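Local structure of serpin-12 (Manduca sexta, 6CJ7) at residues V22-Q27 with I281-V286; T63-M68 with M290-I295; V286-K289 with I295-Q298. The protein is a serine protease inhibitor of the serpin family that controls the prophenoloxidase activation system in larval hemolymph. All blocks are in the same frame, centred on the assembly; numbering follows the deposited sequence.

Contact 1 (V22-Q27 with I281-V286)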
loop_
_atom_site.group_PDB
_atom_site.type_symbol
_atom_site.label_atom_id
_atom_site.label_comp_id
_atom_site.label_asym_id
_atom_site.label_seq_id
_atom_site.Cartn_x
_atom_site.Cartn_y
_atom_site.Cartn_z
ATOM N N VAL A 22 3.072 7.684 -1.877
ATOM C CA VAL A 22 2.658 8.442 -0.691
ATOM C C VAL A 22 1.830 9.661 -1.093
ATOM O O VAL A 22 0.816 9.974 -0.452
ATOM C CB VAL A 22 3.881 8.842 0.153
ATOM C CG1 VAL A 22 3.460 9.694 1.346
ATOM C CG2 VAL A 22 4.587 7.607 0.653
ATOM N N ASN A 23 2.259 10.374 -2.146
ATOM C CA ASN A 23 1.502 11.522 -2.646
ATOM C C ASN A 23 0.097 11.110 -3.080
ATOM O O ASN A 23 -0.879 11.829 -2.823
ATOM C CB ASN A 23 2.241 12.176 -3.817
ATOM C CG ASN A 23 3.606 12.733 -3.434
ATOM O OD1 ASN A 23 3.848 13.092 -2.289
ATOM N ND2 ASN A 23 4.497 12.833 -4.422
ATOM N N VAL A 24 -0.023 9.957 -3.747
ATOM C CA VAL A 24 -1.338 9.457 -4.145
ATOM C C VAL A 24 -2.205 9.210 -2.918
ATOM O O VAL A 24 -3.373 9.621 -2.864
ATOM C CB VAL A 24 -1.202 8.187 -5.000
ATOM C CG1 VAL A 24 -2.576 7.514 -5.188
ATOM C CG2 VAL A 24 -0.584 8.542 -6.380
ATOM N N PHE A 25 -1.649 8.538 -1.911
ATOM C CA PHE A 25 -2.418 8.265 -0.698
ATOM C C PHE A 25 -2.887 9.556 -0.047
ATOM O O PHE A 25 -4.046 9.674 0.360
ATOM C CB PHE A 25 -1.577 7.447 0.284
ATOM C CG PHE A 25 -2.279 7.168 1.597
ATOM C CD1 PHE A 25 -3.176 6.110 1.713
ATOM C CD2 PHE A 25 -2.045 7.970 2.702
ATOM C CE1 PHE A 25 -3.831 5.858 2.930
ATOM C CE2 PHE A 25 -2.708 7.730 3.924
ATOM C CZ PHE A 25 -3.590 6.670 4.031
ATOM N N LYS A 26 -1.993 10.545 0.060
ATOM C CA LYS A 26 -2.374 11.804 0.691
ATOM C C LYS A 26 -3.439 12.525 -0.119
ATOM O O LYS A 26 -4.352 13.134 0.454
ATOM C CB LYS A 26 -1.146 12.693 0.887
ATOM C CG LYS A 26 -0.189 12.171 1.969
ATOM C CD LYS A 26 0.822 13.229 2.360
ATOM C CE LYS A 26 1.750 12.728 3.462
ATOM N NZ LYS A 26 2.541 13.869 4.015
ATOM N N GLN A 27 -3.339 12.466 -1.451
ATOM C CA GLN A 27 -4.366 13.085 -2.287
ATOM C C GLN A 27 -5.723 12.435 -2.053
ATOM O O GLN A 27 -6.726 13.130 -1.853
ATOM C CB GLN A 27 -3.971 13.010 -3.765
ATOM C CG GLN A 27 -5.024 13.593 -4.721
ATOM C CD GLN A 27 -5.277 15.065 -4.476
ATOM O OE1 GLN A 27 -4.346 15.836 -4.247
ATOM N NE2 GLN A 27 -6.541 15.461 -4.510
ATOM N N ILE A 281 -9.367 -0.243 -4.994
ATOM C CA ILE A 281 -9.241 1.130 -5.471
ATOM C C ILE A 281 -9.064 1.156 -6.981
ATOM O O ILE A 281 -8.160 0.513 -7.521
ATOM C CB ILE A 281 -8.060 1.854 -4.810
ATOM C CG1 ILE A 281 -8.222 1.891 -3.288
ATOM C CG2 ILE A 281 -7.928 3.233 -5.379
ATOM C CD1 ILE A 281 -6.967 2.364 -2.597
ATOM N N ASN A 282 -9.915 1.928 -7.652
ATOM C CA ASN A 282 -9.720 2.285 -9.048
ATOM C C ASN A 282 -8.868 3.550 -9.087
ATOM O O ASN A 282 -9.305 4.618 -8.651
ATOM C CB ASN A 282 -11.078 2.478 -9.713
ATOM C CG ASN A 282 -10.981 2.939 -11.150
ATOM O OD1 ASN A 282 -9.924 3.337 -11.649
ATOM N ND2 ASN A 282 -12.122 2.911 -11.833
ATOM N N LEU A 283 -7.636 3.418 -9.586
ATOM C CA LEU A 283 -6.670 4.508 -9.521
ATOM C C LEU A 283 -6.812 5.539 -10.638
ATOM O O LEU A 283 -6.114 6.559 -10.602
ATOM C CB LEU A 283 -5.242 3.949 -9.552
ATOM C CG LEU A 283 -4.855 3.157 -8.298
ATOM C CD1 LEU A 283 -3.563 2.418 -8.588
ATOM C CD2 LEU A 283 -4.685 4.067 -7.086
ATOM N N GLU A 284 -7.678 5.326 -11.626
ATOM C CA GLU A 284 -7.721 6.282 -12.732
ATOM C C GLU A 284 -8.084 7.693 -12.280
ATOM O O GLU A 284 -7.392 8.638 -12.694
ATOM C CB GLU A 284 -8.666 5.776 -13.827
ATOM C CG GLU A 284 -8.768 6.734 -15.015
ATOM C CD GLU A 284 -9.858 6.343 -16.006
ATOM O OE1 GLU A 284 -10.799 5.608 -15.636
ATOM O OE2 GLU A 284 -9.771 6.773 -17.161
ATOM N N PRO A 285 -9.112 7.921 -11.444
ATOM C CA PRO A 285 -9.381 9.302 -11.006
ATOM C C PRO A 285 -8.189 9.993 -10.362
ATOM O O PRO A 285 -7.887 11.148 -10.701
ATOM C CB PRO A 285 -10.547 9.129 -10.020
ATOM C CG PRO A 285 -11.239 7.910 -10.475
ATOM C CD PRO A 285 -10.149 6.992 -10.961
ATOM N N VAL A 286 -7.505 9.332 -9.423
ATOM C CA VAL A 286 -6.425 10.015 -8.722
ATOM C C VAL A 286 -5.202 10.157 -9.623
ATOM O O VAL A 286 -4.514 11.183 -9.587
ATOM C CB VAL A 286 -6.101 9.319 -7.382
ATOM C CG1 VAL A 286 -5.453 7.957 -7.573
ATOM C CG2 VAL A 286 -5.218 10.218 -6.513
#

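Contact 2 (T63-M68 with M290-I295)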
loop_
_atom_site.group_PDB
_atom_site.type_symbol
_atom_site.label_atom_id
_atom_site.label_comp_id
_atom_site.label_asym_id
_atom_site.label_seq_id
_atom_site.Cartn_x
_atom_site.Cartn_y
_atom_site.Cartn_z
ATOM N N THR A 63 8.302 9.889 -15.479
ATOM C CA THR A 63 9.591 10.192 -14.862
ATOM C C THR A 63 9.478 11.360 -13.889
ATOM O O THR A 63 10.028 11.315 -12.777
ATOM C CB THR A 63 10.614 10.469 -15.962
ATOM O OG1 THR A 63 10.764 9.278 -16.742
ATOM C CG2 THR A 63 11.945 10.853 -15.357
ATOM N N ARG A 64 8.721 12.397 -14.266
ATOM C CA ARG A 64 8.510 13.524 -13.368
ATOM C C ARG A 64 7.759 13.095 -12.116
ATOM O O ARG A 64 8.054 13.570 -11.014
ATOM C CB ARG A 64 7.745 14.636 -14.088
ATOM C CG ARG A 64 8.551 15.295 -15.194
ATOM C CD ARG A 64 7.689 16.227 -16.007
ATOM N NE ARG A 64 8.485 16.949 -16.987
ATOM C CZ ARG A 64 8.955 18.168 -16.781
ATOM N NH1 ARG A 64 8.688 18.792 -15.635
ATOM N NH2 ARG A 64 9.671 18.762 -17.728
ATOM N N ALA A 65 6.779 12.201 -12.265
ATOM C CA ALA A 65 5.977 11.791 -11.114
ATOM C C ALA A 65 6.780 10.920 -10.161
ATOM O O ALA A 65 6.674 11.070 -8.939
ATOM C CB ALA A 65 4.721 11.054 -11.585
ATOM N N LEU A 66 7.579 10.002 -10.698
ATOM C CA LEU A 66 8.342 9.089 -9.851
ATOM C C LEU A 66 9.593 9.731 -9.282
ATOM O O LEU A 66 10.078 9.295 -8.229
ATOM C CB LEU A 66 8.749 7.844 -10.635
ATOM C CG LEU A 66 7.674 6.861 -11.078
ATOM C CD1 LEU A 66 8.282 5.859 -12.046
ATOM C CD2 LEU A 66 7.064 6.158 -9.871
ATOM N N GLN A 67 10.137 10.740 -9.967
ATOM C CA GLN A 67 11.446 11.310 -9.633
ATOM C C GLN A 67 12.535 10.235 -9.670
ATOM O O GLN A 67 13.491 10.250 -8.887
ATOM C CB GLN A 67 11.415 12.044 -8.289
ATOM C CG GLN A 67 10.265 13.055 -8.167
ATOM C CD GLN A 67 10.664 14.446 -8.560
ATOM O OE1 GLN A 67 10.524 14.836 -9.730
ATOM N NE2 GLN A 67 11.134 15.224 -7.589
ATOM N N MET A 68 12.394 9.302 -10.609
ATOM C CA MET A 68 13.391 8.278 -10.878
ATOM C C MET A 68 13.440 8.019 -12.374
ATOM O O MET A 68 12.405 8.062 -13.042
ATOM C CB MET A 68 13.066 6.967 -10.163
ATOM C CG MET A 68 13.226 6.990 -8.666
ATOM S SD MET A 68 12.700 5.403 -8.009
ATOM C CE MET A 68 10.931 5.474 -8.298
ATOM N N MET A 290 -2.736 13.446 -10.659
ATOM C CA MET A 290 -1.358 13.421 -10.184
ATOM C C MET A 290 -0.345 13.516 -11.321
ATOM O O MET A 290 0.815 13.130 -11.136
ATOM C CB MET A 290 -1.097 12.155 -9.367
ATOM C CG MET A 290 -1.970 11.988 -8.133
ATOM S SD MET A 290 -1.746 13.293 -6.919
ATOM C CE MET A 290 -0.026 13.043 -6.484
ATOM N N GLY A 291 -0.769 13.968 -12.496
ATOM C CA GLY A 291 0.160 14.304 -13.562
ATOM C C GLY A 291 0.545 13.183 -14.499
ATOM O O GLY A 291 1.518 13.338 -15.251
ATOM N N VAL A 292 -0.177 12.062 -14.495
ATOM C CA VAL A 292 0.170 10.967 -15.398
ATOM C C VAL A 292 -1.040 10.596 -16.246
ATOM O O VAL A 292 -1.212 9.433 -16.627
ATOM C CB VAL A 292 0.713 9.744 -14.631
ATOM C CG1 VAL A 292 2.041 10.083 -13.958
ATOM C CG2 VAL A 292 -0.279 9.260 -13.597
ATOM N N SER A 293 -1.872 11.589 -16.576
ATOM C CA SER A 293 -3.100 11.310 -17.312
ATOM C C SER A 293 -2.850 10.704 -18.692
ATOM O O SER A 293 -3.740 10.031 -19.226
ATOM C CB SER A 293 -3.928 12.596 -17.438
ATOM O OG SER A 293 -3.257 13.556 -18.235
ATOM N N SER A 294 -1.664 10.907 -19.279
ATOM C CA SER A 294 -1.431 10.418 -20.636
ATOM C C SER A 294 -1.584 8.906 -20.740
ATOM O O SER A 294 -1.942 8.403 -21.815
ATOM C CB SER A 294 -0.043 10.837 -21.137
ATOM O OG SER A 294 0.965 10.250 -20.345
ATOM N N ILE A 295 -1.330 8.165 -19.654
ATOM C CA ILE A 295 -1.331 6.706 -19.752
ATOM C C ILE A 295 -2.702 6.143 -20.084
ATOM O O ILE A 295 -2.791 5.011 -20.569
ATOM C CB ILE A 295 -0.804 6.012 -18.477
ATOM C CG1 ILE A 295 -1.791 6.181 -17.317
ATOM C CG2 ILE A 295 0.601 6.503 -18.097
ATOM C CD1 ILE A 295 -1.303 5.502 -16.045
#

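Contact 3 (V286-K289 with I295-Q298)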
loop_
_atom_site.group_PDB
_atom_site.type_symbol
_atom_site.label_atom_id
_atom_site.label_comp_id
_atom_site.label_asym_id
_atom_site.label_seq_id
_atom_site.Cartn_x
_atom_site.Cartn_y
_atom_site.Cartn_z
ATOM N N VAL A 286 -7.505 9.332 -9.423
ATOM C CA VAL A 286 -6.425 10.015 -8.722
ATOM C C VAL A 286 -5.202 10.157 -9.623
ATOM O O VAL A 286 -4.514 11.183 -9.587
ATOM C CB VAL A 286 -6.101 9.319 -7.382
ATOM C CG1 VAL A 286 -5.453 7.957 -7.573
ATOM C CG2 VAL A 286 -5.218 10.218 -6.513
ATOM N N LEU A 287 -4.937 9.169 -10.485
ATOM C CA LEU A 287 -3.786 9.306 -11.374
ATOM C C LEU A 287 -4.002 10.426 -12.384
ATOM O O LEU A 287 -3.047 11.124 -12.750
ATOM C CB LEU A 287 -3.480 7.972 -12.068
ATOM C CG LEU A 287 -2.987 6.874 -11.114
ATOM C CD1 LEU A 287 -2.657 5.587 -11.867
ATOM C CD2 LEU A 287 -1.786 7.351 -10.335
ATOM N N ASN A 288 -5.253 10.655 -12.802
ATOM C CA ASN A 288 -5.539 11.795 -13.661
ATOM C C ASN A 288 -5.264 13.128 -12.970
ATOM O O ASN A 288 -5.030 14.126 -13.657
ATOM C CB ASN A 288 -7.001 11.759 -14.127
ATOM C CG ASN A 288 -7.209 10.904 -15.374
ATOM O OD1 ASN A 288 -6.313 10.764 -16.205
ATOM N ND2 ASN A 288 -8.416 10.359 -15.525
ATOM N N LYS A 289 -5.302 13.171 -11.637
ATOM C CA LYS A 289 -4.995 14.376 -10.878
ATOM C C LYS A 289 -3.513 14.523 -10.559
ATOM O O LYS A 289 -3.073 15.630 -10.225
ATOM C CB LYS A 289 -5.763 14.379 -9.544
ATOM C CG LYS A 289 -7.263 14.522 -9.662
ATOM C CD LYS A 289 -7.891 14.552 -8.273
ATOM C CE LYS A 289 -9.201 15.323 -8.271
ATOM N NZ LYS A 289 -9.815 15.358 -6.916
ATOM N N ILE A 295 -1.330 8.165 -19.654
ATOM C CA ILE A 295 -1.331 6.706 -19.752
ATOM C C ILE A 295 -2.702 6.143 -20.084
ATOM O O ILE A 295 -2.791 5.011 -20.569
ATOM C CB ILE A 295 -0.804 6.012 -18.477
ATOM C CG1 ILE A 295 -1.791 6.181 -17.317
ATOM C CG2 ILE A 295 0.601 6.503 -18.097
ATOM C CD1 ILE A 295 -1.303 5.502 -16.045
ATOM N N PHE A 296 -3.789 6.892 -19.815
ATOM C CA PHE A 296 -5.139 6.420 -20.102
ATOM C C PHE A 296 -5.646 6.852 -21.473
ATOM O O PHE A 296 -6.683 6.345 -21.910
ATOM C CB PHE A 296 -6.117 6.913 -19.022
ATOM C CG PHE A 296 -5.743 6.483 -17.627
ATOM C CD1 PHE A 296 -5.946 5.178 -17.217
ATOM C CD2 PHE A 296 -5.164 7.379 -16.739
ATOM C CE1 PHE A 296 -5.592 4.768 -15.941
ATOM C CE2 PHE A 296 -4.797 6.977 -15.464
ATOM C CZ PHE A 296 -5.007 5.673 -15.067
ATOM N N THR A 297 -4.937 7.753 -22.159
ATOM C CA THR A 297 -5.408 8.337 -23.408
ATOM C C THR A 297 -4.993 7.486 -24.600
ATOM O O THR A 297 -4.052 6.693 -24.535
ATOM C CB THR A 297 -4.869 9.763 -23.598
ATOM O OG1 THR A 297 -3.474 9.715 -23.926
ATOM C CG2 THR A 297 -5.058 10.584 -22.327
ATOM N N GLN A 298 -5.696 7.682 -25.711
ATOM C CA GLN A 298 -5.268 7.016 -26.932
ATOM C C GLN A 298 -4.017 7.652 -27.521
ATOM O O GLN A 298 -3.544 7.193 -28.567
ATOM C CB GLN A 298 -6.441 6.972 -27.918
ATOM C CG GLN A 298 -7.460 5.887 -27.503
ATOM C CD GLN A 298 -8.876 6.143 -27.978
ATOM O OE1 GLN A 298 -9.252 7.276 -28.277
ATOM N NE2 GLN A 298 -9.677 5.081 -28.043
#

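Contact 1 (V22-Q27 with I281-V286)
Val24 and Val286 meet methyl to methyl where the helix 19-31 passes the short helix 284-289, and the pair illustrates how two branched side chains can pack a helix against a neighbour without any polar bond. Along the first segment, Val24 comes first. Its CG1 lies anti to the backbone N (chi1 169°), a setting that directs this branch at the second segment, and it lies 3.8 Å from Val286 CG1 and 4.0 Å from Val286 CG2, lodged against both methyls of one valine. The same Val24 CG1 has a more distant neighbour in Leu283 CD2, at 4.5 Å, where the leucine end reaches in from the turn between strand 265-282 and the helix. One helical turn on, Gln27 adds the aliphatic part of its chain: its CG is 3.8 Å from Val286 CG2, the two side chains running past each other in opposite directions. The chain of Gln27 bends at chi2, and its NE2 donates a hydrogen bond to Glu31.

The turn has its own brace. Asn282 OD1 accepts from Glu284 N at 3.0 Å, with an N-H...O angle of 163° and the donor tilted from the carbonyl plane, a capping bond that steadies the chain just ahead of Val286. Met28 also touches Val286 from helix 19-31. Since no hydrogen bond crosses between the segments, the contact is held by apolar burial of side-chain methyls and methylenes, with glutamine contributing its aliphatic part to the seam while its NE2 turns to a partner in its own helix.

Contact 2 (T63-M68 with M290-I295)
Ala65 CB against Val292 CG1, 3.7 Å apart, is the tight point of this contact, a single methyl of the helix 56-66 set against one branch of a valine in the loop that follows helix 284-289. Val292 holds CG1 anti to its carbonyl carbon and beside its backbone N (chi1 -65°), which leaves that branch facing the alanine while CG2 takes the position between N and carbonyl carbon. An alanine methyl suits the short distance between the backbones: Ala65 CA and the CA of Gly291, one residue before the valine, are 6.8 Å apart.

Round this point the packing slackens. Ala65 CB is 4.4 Å from Met290 O, and the sulfur-bearing chain of Met290 turns to helix 19-31, where it rests on Asn23 and Gln27. Phe20 of that helix touches both Ala65 and Met290, so helix 19-31 packs against both segments. Gly291 lies on the exposed side; at its phi of 89° any side chain would collide with the carbonyl O of Met290, which a glycine avoids. Also on the solvent side, Arg64 NE is salt-bridged to Asp60 of its own helix.

Only 72 Å² is buried between the segments, and no hydrogen bond crosses them. The chemistry is thus that of a small dispersion contact between one alanine methyl and one valine methyl.

Contact 3 (V286-K289 with I295-Q298)
Phe296 lays its ring beside Leu287 and Asn288, and with those two it accounts for most of the 139 Å² buried where the chain, after helix 284-289, folds back on it. The phenylalanine has the largest share. Its ring is met at the edge, near its plane, by the leucine's CB, which lies 3.8 Å from Phe296 CE2, and the two side chains cross at about a right angle. The leucine branch CD1 adds a second touch, 4.0 Å from Phe296 CZ. With CG anti to the carbonyl carbon (chi1 -58°), Phe296 swings its ring back toward the helix.

Leu287 itself is buried, and the same CD1 comes within 4.4 Å of Ile295 CD1, a looser contact. Ile295, the residue before the phenylalanine, also lies over one face of the ring: its CG1 sits 3.6 Å above the plane of Phe296, displaced toward the rim. One face and one edge of the ring are therefore occupied by aliphatic groups.

Asn288 supplies the polar margin. Its OD1 comes 3.6 Å from Phe296 CD2, an oblique approach in which the amide and ring planes stand 71° apart. Replacing Phe296 with an alanine would probably open a gap beside the leucine CB and CD1, and leave the asparagine amide freer to turn.

Beyond the segments, Val315 touches Phe296, and Phe20 of helix 19-31 also touches Leu287. The 3-10 turn that ends at Phe296 thus packs the return of the chain against the helix it has just left, a short-range turn-back, with five residues between the two segments, in the region after strand 265-282 of the serpin fold.

In the fold
From the N terminus, helix 19-31 comes first, and contact 1 closes the long loop from it to the end of strand 265-282 and the start of helix 284-289. Helix 56-66 follows within that loop, and contact 2 joins it to the loop beyond helix 284-289; the segments of the two alternate, so contacts 1 and 2 cross. Contact 3 is local, closing a short turn that starts on Val286, where contact 1 ends, and sharing Ile295 with contact 2. Met290, from contact 2, packs on the helix of contact 1. Together they tie two N-terminal helices to one late helix and its following loop.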